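Local coordinates for protein lysyl-trna-dependent l-ysyl-phosphatidylgycerol synthase (Bacillus licheniformis, PDB 4V36) that transfers lysine from lysyl-tRNA to the membrane lipid phosphatidylglycerol, a lipid modification linked to bacterial resistance, at residues S158-F161 with L162-R166; Q167-D170 with E171-R175; K177-G180 with F181-F185; G184-E188 with D189-K193; F283-V286 with S287-S291. One frame throughout, in Å; residues are numbered along the deposited sequence.

Interaction 1. Residues S158-F161 with L162-R166; sequences SREF and LNELR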
# COMPACT_ATOMS: atom_id res chain seq x y z
N SER A 158 -1.74 -18.14 -16.31
CA SER A 158 -1.23 -19.50 -16.40
C SER A 158 0.02 -19.68 -15.55
O SER A 158 0.63 -18.70 -15.11
CB SER A 158 -0.93 -19.88 -17.85
OG SER A 158 0.12 -19.09 -18.37
N ARG A 159 0.41 -20.93 -15.32
CA ARG A 159 1.60 -21.24 -14.55
C ARG A 159 2.85 -20.75 -15.27
O ARG A 159 3.80 -20.27 -14.64
CB ARG A 159 1.70 -22.74 -14.29
CG ARG A 159 2.98 -23.18 -13.58
CD ARG A 159 3.19 -22.42 -12.28
NE ARG A 159 2.07 -22.60 -11.36
CZ ARG A 159 1.96 -21.97 -10.20
NH1 ARG A 159 2.89 -21.10 -9.82
NH2 ARG A 159 0.91 -22.19 -9.42
N GLU A 160 2.85 -20.86 -16.60
CA GLU A 160 3.98 -20.40 -17.40
C GLU A 160 4.19 -18.90 -17.22
O GLU A 160 5.33 -18.43 -17.14
CB GLU A 160 3.76 -20.73 -18.88
CG GLU A 160 4.88 -20.25 -19.79
CD GLU A 160 4.68 -20.66 -21.24
OE1 GLU A 160 3.74 -21.44 -21.51
OE2 GLU A 160 5.46 -20.21 -22.10
N PHE A 161 3.10 -18.16 -17.15
CA PHE A 161 3.16 -16.72 -16.96
C PHE A 161 3.64 -16.38 -15.55
O PHE A 161 4.48 -15.50 -15.37
CB PHE A 161 1.79 -16.08 -17.21
CG PHE A 161 1.79 -14.58 -17.13
CD1 PHE A 161 2.42 -13.83 -18.11
CD2 PHE A 161 1.15 -13.93 -16.09
CE1 PHE A 161 2.42 -12.45 -18.04
CE2 PHE A 161 1.15 -12.55 -16.02
CZ PHE A 161 1.79 -11.81 -16.99
N LEU A 162 3.11 -17.08 -14.56
CA LEU A 162 3.49 -16.87 -13.17
C LEU A 162 4.95 -17.24 -12.92
O LEU A 162 5.64 -16.58 -12.15
CB LEU A 162 2.58 -17.66 -12.23
CG LEU A 162 1.11 -17.23 -12.23
CD1 LEU A 162 0.29 -18.11 -11.28
CD2 LEU A 162 0.97 -15.77 -11.85
N ASN A 163 5.41 -18.30 -13.58
CA ASN A 163 6.81 -18.71 -13.49
C ASN A 163 7.75 -17.62 -13.97
O ASN A 163 8.80 -17.38 -13.37
CB ASN A 163 7.05 -19.99 -14.28
CG ASN A 163 6.55 -21.23 -13.57
OD1 ASN A 163 6.35 -21.22 -12.36
ND2 ASN A 163 6.35 -22.30 -14.32
N GLU A 164 7.37 -16.95 -15.05
CA GLU A 164 8.17 -15.86 -15.60
C GLU A 164 8.18 -14.66 -14.67
O GLU A 164 9.17 -13.93 -14.60
CB GLU A 164 7.65 -15.46 -16.99
CG GLU A 164 7.79 -16.55 -18.04
CD GLU A 164 7.12 -16.19 -19.35
OE1 GLU A 164 6.53 -15.09 -19.44
OE2 GLU A 164 7.18 -17.01 -20.29
N LEU A 165 7.07 -14.46 -13.96
CA LEU A 165 6.99 -13.37 -12.98
C LEU A 165 7.81 -13.70 -11.74
O LEU A 165 8.41 -12.82 -11.14
CB LEU A 165 5.54 -13.10 -12.59
CG LEU A 165 4.58 -12.67 -13.71
CD1 LEU A 165 3.23 -12.31 -13.12
CD2 LEU A 165 5.15 -11.50 -14.49
N ARG A 166 7.82 -14.98 -11.37
CA ARG A 166 8.56 -15.42 -10.18
C ARG A 166 10.06 -15.26 -10.38
O ARG A 166 10.78 -14.84 -9.47
CB ARG A 166 8.22 -16.87 -9.84
CG ARG A 166 8.96 -17.40 -8.62
CD ARG A 166 8.56 -18.82 -8.28
NE ARG A 166 7.15 -18.92 -7.90
CZ ARG A 166 6.69 -18.64 -6.68
NH1 ARG A 166 7.52 -18.24 -5.73
NH2 ARG A 166 5.39 -18.76 -6.42
O HOH W 1 6.05 -20.40 -9.74
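The backbone bond from N163 N to R159 O, 2.8 Å with 156° at the hydrogen, is the shortest of the four that join S158-F161 to L162-R166. L162 N reaches S158 O at 3.0 Å, and E164 N and L165 N continue the i to i+4 pattern onto E160 O and F161 O. A water bridges three side chains: it donates to N163 OD1 and accepts from R166 NE at 2.6 Å and, more weakly, from R159 NH1. The guanidinium of R159 has a stronger partner in E188, a salt bridge to the next helix. Bends at chi2 and chi3 (55° and 59°) fold the arginine back along its own helix, where CD comes 3.4 Å from N163 OD1 and L162 CD1 lies over one guanidinium face, toward its rim.

These are the first two turns of helix 159-173. S158 is its N-cap, and S158 OG accepts from F161 N in a weak capping bond of 3.4 Å.

On the packing side, CE2 of the F161 ring touches L165 CD1 at 3.6 Å, while L165 CG stands above the ring near its rim. The same two side chains face strands 196-200 and 206-213. E160 and E164 run side by side with their carboxylate planes nearly perpendicular; the OE2 atoms of E160 and E164 are 4.1 Å apart, a proximity of like charges that could modestly raise the proton affinity of one.

Interaction 2. Residues Q167-D170 with E171-R175; sequences QVSD and EWLGR. With LYN (2,6-diamino-hexanoic acid amide), chain C.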
# COMPACT_ATOMS: atom_id res chain seq x y z
N GLN A 167 10.53 -15.59 -11.58
CA GLN A 167 11.94 -15.44 -11.93
C GLN A 167 12.37 -13.99 -11.80
O GLN A 167 13.46 -13.69 -11.30
CB GLN A 167 12.21 -15.96 -13.34
CG GLN A 167 12.02 -17.46 -13.49
CD GLN A 167 12.13 -17.92 -14.93
OE1 GLN A 167 12.32 -17.12 -15.84
NE2 GLN A 167 11.99 -19.23 -15.15
N VAL A 168 11.52 -13.08 -12.27
CA VAL A 168 11.76 -11.65 -12.14
C VAL A 168 11.72 -11.23 -10.67
O VAL A 168 12.56 -10.47 -10.20
CB VAL A 168 10.74 -10.83 -12.94
CG1 VAL A 168 10.87 -9.35 -12.64
CG2 VAL A 168 10.89 -11.09 -14.43
N SER A 169 10.73 -11.75 -9.95
CA SER A 169 10.56 -11.43 -8.53
C SER A 169 11.73 -11.93 -7.69
O SER A 169 12.29 -11.17 -6.89
CB SER A 169 9.25 -12.02 -8.01
OG SER A 169 9.11 -11.80 -6.62
N ASP A 170 12.09 -13.20 -7.86
CA ASP A 170 13.19 -13.79 -7.11
C ASP A 170 14.50 -13.05 -7.35
O ASP A 170 15.28 -12.84 -6.42
CB ASP A 170 13.37 -15.27 -7.49
CG ASP A 170 12.27 -16.15 -6.91
OD1 ASP A 170 11.59 -15.71 -5.97
OD2 ASP A 170 12.11 -17.29 -7.40
N GLU A 171 14.73 -12.65 -8.59
CA GLU A 171 15.95 -11.93 -8.95
C GLU A 171 15.95 -10.54 -8.32
O GLU A 171 16.99 -10.04 -7.90
CB GLU A 171 16.07 -11.83 -10.47
CG GLU A 171 17.43 -11.39 -10.97
CD GLU A 171 17.60 -11.59 -12.46
OE1 GLU A 171 16.60 -11.95 -13.13
OE2 GLU A 171 18.72 -11.38 -12.98
N TRP A 172 14.77 -9.93 -8.25
CA TRP A 172 14.61 -8.61 -7.66
C TRP A 172 14.82 -8.65 -6.14
O TRP A 172 15.43 -7.75 -5.57
CB TRP A 172 13.23 -8.05 -7.99
CG TRP A 172 13.00 -6.66 -7.50
CD1 TRP A 172 13.36 -5.50 -8.13
CD2 TRP A 172 12.33 -6.27 -6.30
NE1 TRP A 172 12.97 -4.41 -7.38
CE2 TRP A 172 12.33 -4.86 -6.25
CE3 TRP A 172 11.73 -6.97 -5.25
CZ2 TRP A 172 11.76 -4.14 -5.20
CZ3 TRP A 172 11.17 -6.26 -4.20
CH2 TRP A 172 11.19 -4.86 -4.19
N LEU A 173 14.31 -9.70 -5.51
CA LEU A 173 14.40 -9.85 -4.06
C LEU A 173 15.83 -10.08 -3.59
O LEU A 173 16.24 -9.56 -2.55
CB LEU A 173 13.51 -11.00 -3.58
CG LEU A 173 12.00 -10.75 -3.58
CD1 LEU A 173 11.26 -12.03 -3.23
CD2 LEU A 173 11.65 -9.64 -2.59
N GLY A 174 16.57 -10.88 -4.34
CA GLY A 174 17.92 -11.24 -3.95
C GLY A 174 17.90 -12.12 -2.72
O GLY A 174 17.19 -13.12 -2.68
N ARG A 175 18.67 -11.73 -1.70
CA ARG A 175 18.72 -12.50 -0.46
C ARG A 175 17.63 -12.05 0.51
O ARG A 175 17.52 -12.59 1.61
CB ARG A 175 20.09 -12.38 0.19
CG ARG A 175 20.34 -11.05 0.88
CD ARG A 175 21.69 -11.01 1.58
NE ARG A 175 22.80 -10.83 0.64
CZ ARG A 175 23.53 -11.82 0.14
NH1 ARG A 175 23.28 -13.07 0.49
NH2 ARG A 175 24.51 -11.55 -0.71
N LYN C . 7.41 -4.72 -4.44
CA LYN C . 7.10 -5.28 -3.14
CB LYN C . 8.36 -5.31 -2.27
CG LYN C . 8.08 -5.81 -0.86
CD LYN C . 9.31 -6.51 -0.28
CE LYN C . 10.50 -5.56 -0.17
NZ LYN C . 11.67 -6.30 0.37
C LYN C . 6.03 -4.46 -2.47
O LYN C . 6.09 -3.24 -2.53
NT LYN C . 5.04 -5.08 -1.84
O HOH W 2 15.50 -14.38 -4.22
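W172 sets its CB 3.3 Å from V168 O, the carbonyl to which W172 N is hydrogen-bonded, so its link to Q167-D170 is made near the backbone. With CG anti to the backbone N (chi1 -176°), the indole leads away from that segment and brings its six-membered part against the aliphatic chain of the bound lysine amide, with W172 CH2 3.4 Å from LYN CB and W172 CZ3 close behind. The approach is oblique to the ring, and no polar bond is involved.

L173 N bonds to S169 O at 2.9 Å, and L173 CG packs over the same oxygen. The L173 methyl CD1 lies 4.0 Å from S169 OG, whose polar partner is R227, another residue of the ligand pocket. The last turn closes through G174 N to D170 O, 3.1 Å. A water donates to D170 O at 2.7 Å and also to G174 O, tying the final turn to the exit, where G174 takes a positive phi of 67°.

Helix 159-173 thus ends beside the pocket: V168 and S169 face F209 of strand 206-213, W172 and L173 rest on R227 of strand 220-228, and Y228 meets the indole edge-to-face.

Interaction 3. Residues K177-G180 with F181-F185; sequences KEKG and FSLGF. With LYN (2,6-diamino-hexanoic acid amide), chain C.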
# COMPACT_ATOMS: atom_id res chain seq x y z
N LYS A 177 13.83 -11.49 2.04
CA LYS A 177 12.58 -12.23 2.10
C LYS A 177 11.40 -11.27 2.01
O LYS A 177 11.57 -10.05 2.12
CB LYS A 177 12.50 -13.06 3.38
CG LYS A 177 13.49 -14.21 3.43
CD LYS A 177 13.24 -15.19 2.30
CE LYS A 177 14.29 -16.30 2.30
NZ LYS A 177 14.31 -17.04 3.59
N GLU A 178 10.21 -11.82 1.83
CA GLU A 178 9.01 -11.02 1.62
C GLU A 178 8.54 -10.32 2.90
O GLU A 178 8.67 -10.85 4.00
CB GLU A 178 7.88 -11.88 1.07
CG GLU A 178 8.13 -12.46 -0.32
CD GLU A 178 7.85 -11.47 -1.44
OE1 GLU A 178 7.87 -10.25 -1.19
OE2 GLU A 178 7.61 -11.93 -2.57
N LYS A 179 8.00 -9.12 2.73
CA LYS A 179 7.34 -8.41 3.82
C LYS A 179 5.83 -8.58 3.67
O LYS A 179 5.36 -9.04 2.63
CB LYS A 179 7.72 -6.93 3.82
CG LYS A 179 9.20 -6.67 4.08
CD LYS A 179 9.53 -5.19 3.99
CE LYS A 179 11.00 -4.93 4.31
NZ LYS A 179 11.91 -5.69 3.41
N GLY A 180 5.08 -8.22 4.71
CA GLY A 180 3.64 -8.44 4.68
C GLY A 180 2.82 -7.38 5.38
O GLY A 180 3.24 -6.23 5.51
N PHE A 181 1.63 -7.79 5.82
CA PHE A 181 0.66 -6.92 6.50
C PHE A 181 0.26 -5.72 5.64
O PHE A 181 -0.78 -5.76 4.97
CB PHE A 181 1.22 -6.44 7.84
CG PHE A 181 0.24 -5.64 8.65
CD1 PHE A 181 -0.90 -6.24 9.17
CD2 PHE A 181 0.45 -4.29 8.88
CE1 PHE A 181 -1.81 -5.51 9.91
CE2 PHE A 181 -0.46 -3.55 9.62
CZ PHE A 181 -1.59 -4.17 10.14
N SER A 182 1.07 -4.67 5.65
CA SER A 182 0.76 -3.45 4.92
C SER A 182 1.42 -3.43 3.54
O SER A 182 1.20 -2.51 2.75
CB SER A 182 1.20 -2.22 5.71
OG SER A 182 2.60 -2.24 5.93
N LEU A 183 2.23 -4.44 3.27
CA LEU A 183 2.88 -4.57 1.97
C LEU A 183 2.50 -5.89 1.33
O LEU A 183 2.18 -6.86 2.02
CB LEU A 183 4.41 -4.48 2.11
CG LEU A 183 4.97 -3.17 2.67
CD1 LEU A 183 6.48 -3.28 2.87
CD2 LEU A 183 4.63 -2.00 1.77
N GLY A 184 2.52 -5.93 0.00
CA GLY A 184 2.19 -7.15 -0.71
C GLY A 184 3.41 -8.03 -0.92
O GLY A 184 4.55 -7.59 -0.79
N PHE A 185 3.15 -9.30 -1.23
CA PHE A 185 4.22 -10.24 -1.55
C PHE A 185 3.77 -11.16 -2.67
O PHE A 185 2.60 -11.14 -3.08
CB PHE A 185 4.64 -11.04 -0.32
CG PHE A 185 3.50 -11.65 0.45
CD1 PHE A 185 2.98 -12.88 0.09
CD2 PHE A 185 2.94 -10.99 1.53
CE1 PHE A 185 1.93 -13.45 0.79
CE2 PHE A 185 1.90 -11.55 2.24
CZ PHE A 185 1.39 -12.78 1.87
N LYN C . 7.41 -4.72 -4.44
CA LYN C . 7.10 -5.28 -3.14
CB LYN C . 8.36 -5.31 -2.27
CG LYN C . 8.08 -5.81 -0.86
CD LYN C . 9.31 -6.51 -0.28
CE LYN C . 10.50 -5.56 -0.17
NZ LYN C . 11.67 -6.30 0.37
C LYN C . 6.03 -4.46 -2.47
O LYN C . 6.09 -3.24 -2.53
NT LYN C . 5.04 -5.08 -1.84
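K179 and L183 lie side by side, pointing the same way, with K179 CD 3.8 Å from L183 CD1. Beyond this contact the lysine chain runs on to the ligand, its last torsion bent (chi4 58°), and K179 NZ comes to 3.1 Å from LYN NZ, a close approach of two amino groups to which no bond is assigned. G184 O accepts from the ligand amide LYN NT at 2.8 Å, so the two segments approach the bound lysine amide at different ends.

The turn behind these groups is set by L183 N, which bonds to G180 O at 3.0 Å in a nearly straight N-H...O (164°), the donor standing well above the carbonyl plane. A CA-H...O contact from G180 CA to L183 O, 3.4 Å, adds to it.

Further out, F185 CB abuts the E178 carboxylate, 3.4 Å from E178 CD, while the ring edge at F185 CD2 is 3.3 Å from K179 O. The carboxylate itself is held by R227 in a salt bridge and by F186 N. F181 is anchored through its backbone to D39 and K40.

G180 to L183 form a type II' beta turn, here placed in the loop between helices 159-173 and 188-191 that lines the lysine-amide pocket.

Interaction 4. Residues G184-E188 with D189-K193; sequences GFFQE and DYLQK. With LYN (2,6-diamino-hexanoic acid amide), chain C.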
# COMPACT_ATOMS: atom_id res chain seq x y z
N GLY A 184 2.52 -5.93 0.00
CA GLY A 184 2.19 -7.15 -0.71
C GLY A 184 3.41 -8.03 -0.92
O GLY A 184 4.55 -7.59 -0.79
N PHE A 185 3.15 -9.30 -1.23
CA PHE A 185 4.22 -10.24 -1.55
C PHE A 185 3.77 -11.16 -2.67
O PHE A 185 2.60 -11.14 -3.08
CB PHE A 185 4.64 -11.04 -0.32
CG PHE A 185 3.50 -11.65 0.45
CD1 PHE A 185 2.98 -12.88 0.09
CD2 PHE A 185 2.94 -10.99 1.53
CE1 PHE A 185 1.93 -13.45 0.79
CE2 PHE A 185 1.90 -11.55 2.24
CZ PHE A 185 1.39 -12.78 1.87
N PHE A 186 4.69 -11.98 -3.17
CA PHE A 186 4.39 -12.86 -4.29
C PHE A 186 3.59 -14.08 -3.85
O PHE A 186 4.16 -15.10 -3.48
CB PHE A 186 5.69 -13.30 -4.98
CG PHE A 186 5.49 -13.81 -6.38
CD1 PHE A 186 5.07 -15.11 -6.60
CD2 PHE A 186 5.73 -13.00 -7.47
CE1 PHE A 186 4.89 -15.59 -7.89
CE2 PHE A 186 5.56 -13.46 -8.76
CZ PHE A 186 5.13 -14.76 -8.97
N GLN A 187 2.27 -13.95 -3.88
CA GLN A 187 1.38 -15.09 -3.65
C GLN A 187 0.47 -15.27 -4.85
O GLN A 187 -0.16 -14.32 -5.32
CB GLN A 187 0.55 -14.90 -2.38
CG GLN A 187 -0.35 -16.08 -2.08
CD GLN A 187 -1.46 -15.75 -1.10
OE1 GLN A 187 -2.53 -15.29 -1.50
NE2 GLN A 187 -1.21 -15.98 0.18
N GLU A 188 0.40 -16.50 -5.34
CA GLU A 188 -0.34 -16.82 -6.56
C GLU A 188 -1.83 -16.50 -6.44
O GLU A 188 -2.41 -15.93 -7.36
CB GLU A 188 -0.14 -18.29 -6.91
CG GLU A 188 1.33 -18.64 -7.13
CD GLU A 188 1.58 -20.13 -7.15
OE1 GLU A 188 0.62 -20.90 -6.97
OE2 GLU A 188 2.75 -20.52 -7.35
N ASP A 189 -2.45 -16.86 -5.32
CA ASP A 189 -3.85 -16.52 -5.06
C ASP A 189 -4.07 -15.01 -5.15
O ASP A 189 -5.01 -14.54 -5.79
CB ASP A 189 -4.29 -17.02 -3.68
CG ASP A 189 -4.74 -18.47 -3.71
OD1 ASP A 189 -5.38 -18.87 -4.70
OD2 ASP A 189 -4.45 -19.20 -2.74
N TYR A 190 -3.19 -14.26 -4.49
CA TYR A 190 -3.25 -12.81 -4.46
C TYR A 190 -3.09 -12.20 -5.84
O TYR A 190 -3.78 -11.25 -6.20
CB TYR A 190 -2.18 -12.27 -3.50
CG TYR A 190 -2.05 -10.76 -3.49
CD1 TYR A 190 -3.08 -9.96 -3.02
CD2 TYR A 190 -0.88 -10.14 -3.92
CE1 TYR A 190 -2.96 -8.58 -2.99
CE2 TYR A 190 -0.75 -8.77 -3.89
CZ TYR A 190 -1.79 -7.99 -3.43
OH TYR A 190 -1.67 -6.62 -3.41
N LEU A 191 -2.18 -12.77 -6.63
CA LEU A 191 -1.88 -12.24 -7.96
C LEU A 191 -3.01 -12.47 -8.96
O LEU A 191 -3.07 -11.79 -9.99
CB LEU A 191 -0.58 -12.86 -8.48
CG LEU A 191 0.70 -12.43 -7.76
CD1 LEU A 191 1.92 -13.11 -8.35
CD2 LEU A 191 0.85 -10.91 -7.80
N GLN A 192 -3.89 -13.42 -8.67
CA GLN A 192 -5.02 -13.71 -9.55
C GLN A 192 -6.16 -12.72 -9.35
O GLN A 192 -7.13 -12.73 -10.11
CB GLN A 192 -5.53 -15.14 -9.32
CG GLN A 192 -4.53 -16.24 -9.65
CD GLN A 192 -4.38 -16.48 -11.14
OE1 GLN A 192 -5.08 -15.88 -11.96
NE2 GLN A 192 -3.46 -17.37 -11.50
N LYS A 193 -6.04 -11.87 -8.34
CA LYS A 193 -7.13 -10.99 -7.94
C LYS A 193 -7.13 -9.64 -8.66
O LYS A 193 -8.04 -8.83 -8.46
CB LYS A 193 -7.08 -10.75 -6.43
CG LYS A 193 -7.26 -12.00 -5.59
CD LYS A 193 -8.68 -12.53 -5.68
CE LYS A 193 -8.88 -13.74 -4.79
NZ LYS A 193 -8.05 -14.89 -5.22
N LYN C . 7.41 -4.72 -4.44
CA LYN C . 7.10 -5.28 -3.14
CB LYN C . 8.36 -5.31 -2.27
CG LYN C . 8.08 -5.81 -0.86
CD LYN C . 9.31 -6.51 -0.28
CE LYN C . 10.50 -5.56 -0.17
NZ LYN C . 11.67 -6.30 0.37
C LYN C . 6.03 -4.46 -2.47
O LYN C . 6.09 -3.24 -2.53
NT LYN C . 5.04 -5.08 -1.84
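L191 CD1 sits over the centre of the F186 ring, 3.7 Å from the F186 centroid and 12° off the normal: a CH-pi contact made with the face. The two side chains cross at about a right angle. With CG anti to its own N (chi1 -161°), the phenylalanine directs its ring to helix 159-173, where it packs against L165 and S169. Y190 CD2 lies 3.7 Å from F185 O.

Among backbone bonds, L191 N reaches Q187 O at 2.9 Å, whereas Q192 N to E188 O is weak. Q187 is the N-cap of the short helix 188-191, entered through an inverse gamma turn centred on F186. Its extended side chain reaches alongside the first turn, and Q187 OE1 accepts weakly from Y190 N, 3.2 Å and only 124° at the hydrogen.

D189 O takes two donors from opposite faces of its plane, Q192 N and K193 NZ, the latter at 3.1 Å.

Polar side chains carry the segment outward. Y190 OH bonds to D224 of the ligand pocket, Q192 OE1 accepts from F157 N just ahead of helix 159-173, and E188 adds a long, weak ion pair with R166.

Interaction 5. Residues F283-V286 with S287-S291; sequences FNNV and SYMYS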
# COMPACT_ATOMS: atom_id res chain seq x y z
N PHE A 283 14.13 6.23 12.08
CA PHE A 283 15.19 6.08 11.09
C PHE A 283 15.49 4.60 10.83
O PHE A 283 15.95 4.23 9.75
CB PHE A 283 16.46 6.81 11.55
CG PHE A 283 16.38 8.30 11.39
CD1 PHE A 283 16.50 8.89 10.14
CD2 PHE A 283 16.18 9.12 12.49
CE1 PHE A 283 16.43 10.26 10.00
CE2 PHE A 283 16.11 10.49 12.35
CZ PHE A 283 16.23 11.07 11.10
N ASN A 284 15.24 3.77 11.84
CA ASN A 284 15.31 2.32 11.66
C ASN A 284 14.20 1.84 10.74
O ASN A 284 14.37 0.89 9.98
CB ASN A 284 15.22 1.61 13.01
CG ASN A 284 15.17 0.10 12.88
OD1 ASN A 284 14.10 -0.49 12.72
ND2 ASN A 284 16.33 -0.54 12.93
N ASN A 285 13.06 2.51 10.83
CA ASN A 285 11.84 2.10 10.14
C ASN A 285 11.84 2.42 8.65
O ASN A 285 11.19 1.73 7.86
CB ASN A 285 10.63 2.75 10.81
CG ASN A 285 9.36 2.57 10.02
OD1 ASN A 285 9.03 3.39 9.17
ND2 ASN A 285 8.63 1.49 10.30
N VAL A 286 12.58 3.46 8.25
CA VAL A 286 12.59 3.92 6.86
C VAL A 286 13.01 2.81 5.90
O VAL A 286 14.14 2.79 5.40
CB VAL A 286 13.52 5.13 6.67
CG1 VAL A 286 13.26 5.79 5.31
CG2 VAL A 286 13.31 6.14 7.78
N SER A 287 12.09 1.88 5.65
CA SER A 287 12.32 0.73 4.79
C SER A 287 11.04 -0.09 4.64
O SER A 287 10.76 -0.65 3.58
CB SER A 287 13.43 -0.16 5.35
OG SER A 287 13.51 -1.39 4.65
N TYR A 288 10.27 -0.15 5.72
CA TYR A 288 9.11 -1.03 5.80
C TYR A 288 7.80 -0.32 5.45
O TYR A 288 6.77 -0.97 5.25
CB TYR A 288 9.00 -1.63 7.21
CG TYR A 288 10.12 -2.59 7.57
CD1 TYR A 288 11.38 -2.12 7.90
CD2 TYR A 288 9.90 -3.96 7.58
CE1 TYR A 288 12.40 -2.98 8.23
CE2 TYR A 288 10.92 -4.84 7.91
CZ TYR A 288 12.17 -4.34 8.23
OH TYR A 288 13.18 -5.21 8.56
N MET A 289 7.84 1.01 5.39
CA MET A 289 6.62 1.78 5.19
C MET A 289 6.57 2.51 3.85
O MET A 289 5.51 2.97 3.43
CB MET A 289 6.44 2.79 6.33
CG MET A 289 6.46 2.18 7.72
SD MET A 289 5.70 3.26 8.95
CE MET A 289 6.31 4.86 8.43
N TYR A 290 7.72 2.61 3.19
CA TYR A 290 7.80 3.37 1.95
C TYR A 290 8.18 2.49 0.77
O TYR A 290 9.34 2.08 0.63
CB TYR A 290 8.79 4.52 2.11
CG TYR A 290 8.62 5.27 3.41
CD1 TYR A 290 7.48 6.02 3.66
CD2 TYR A 290 9.60 5.21 4.40
CE1 TYR A 290 7.32 6.70 4.85
CE2 TYR A 290 9.45 5.89 5.60
CZ TYR A 290 8.30 6.63 5.82
OH TYR A 290 8.15 7.31 7.01
N SER A 291 7.21 2.21 -0.09
CA SER A 291 7.40 1.31 -1.22
C SER A 291 8.20 1.95 -2.35
O SER A 291 8.38 3.17 -2.37
CB SER A 291 6.05 0.82 -1.74
OG SER A 291 5.20 1.92 -2.05
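M289 lays its CG, SD and CE against the side chain of N285. From CB, which points toward the helix end, the chain runs to M289 CG, 3.7 Å from N285 CG and lying against the amide group as a whole. Next along the chain, M289 SD stands 3.9 Å from N285 CG, and the methyl CE, turned by a bent last torsion (chi3 -40°), ends beside the same amide. The two side chains cross at about a right angle. Which amide atom is oxygen and which nitrogen is uncertain, so the contact is read as close van der Waals packing on a flat polar group. The M289 side chain also touches M323 of helix 319-330 and M260 of strand 255-261.

At the root of that side chain, M289 CB stands 4.1 Å above the centre of the Y290 ring. The ring has a second neighbour in V286: V286 CG1 is 3.8 Å from Y290 CD2 and approaches obliquely, whereas V286 CA lies at the ring edge. Y290 OH is hydrogen-bonded to L115 O, which fixes the far end of the tyrosine.

The backbone is joined by Y288 N to N285 O, 3.0 Å and 169° at the hydrogen, although the position of that oxygen is less certain.

The arrangement is the C-terminal exit of helix 276-285: V286 leaves helical geometry, and the following loop carries Y288 to a cation-pi contact with K179 of the lysine-amide pocket.

How the interactions relate
Interactions 1 and 2 are successive parts of helix 159-173, their centres 13 Å apart. Interaction 4 docks on both: E188 OE2 meets R159 NH1 at 2.5 Å, and F186 CD2 lies 3.7 Å from S169 OG. Interactions 3 and 4 share G184 and F185, and E178 OE2 probably accepts a hydrogen bond from F186 N at 3.0 Å. Interactions 2, 3 and 4 all touch the lysine amide, whereas L165 of interaction 1 is about 12 Å from it. Interaction 5 reaches the pocket through interaction 3, where K179 CE is 3.6 Å from Y288 CD2; its nearest atoms are about 8 Å from interactions 2 and 4.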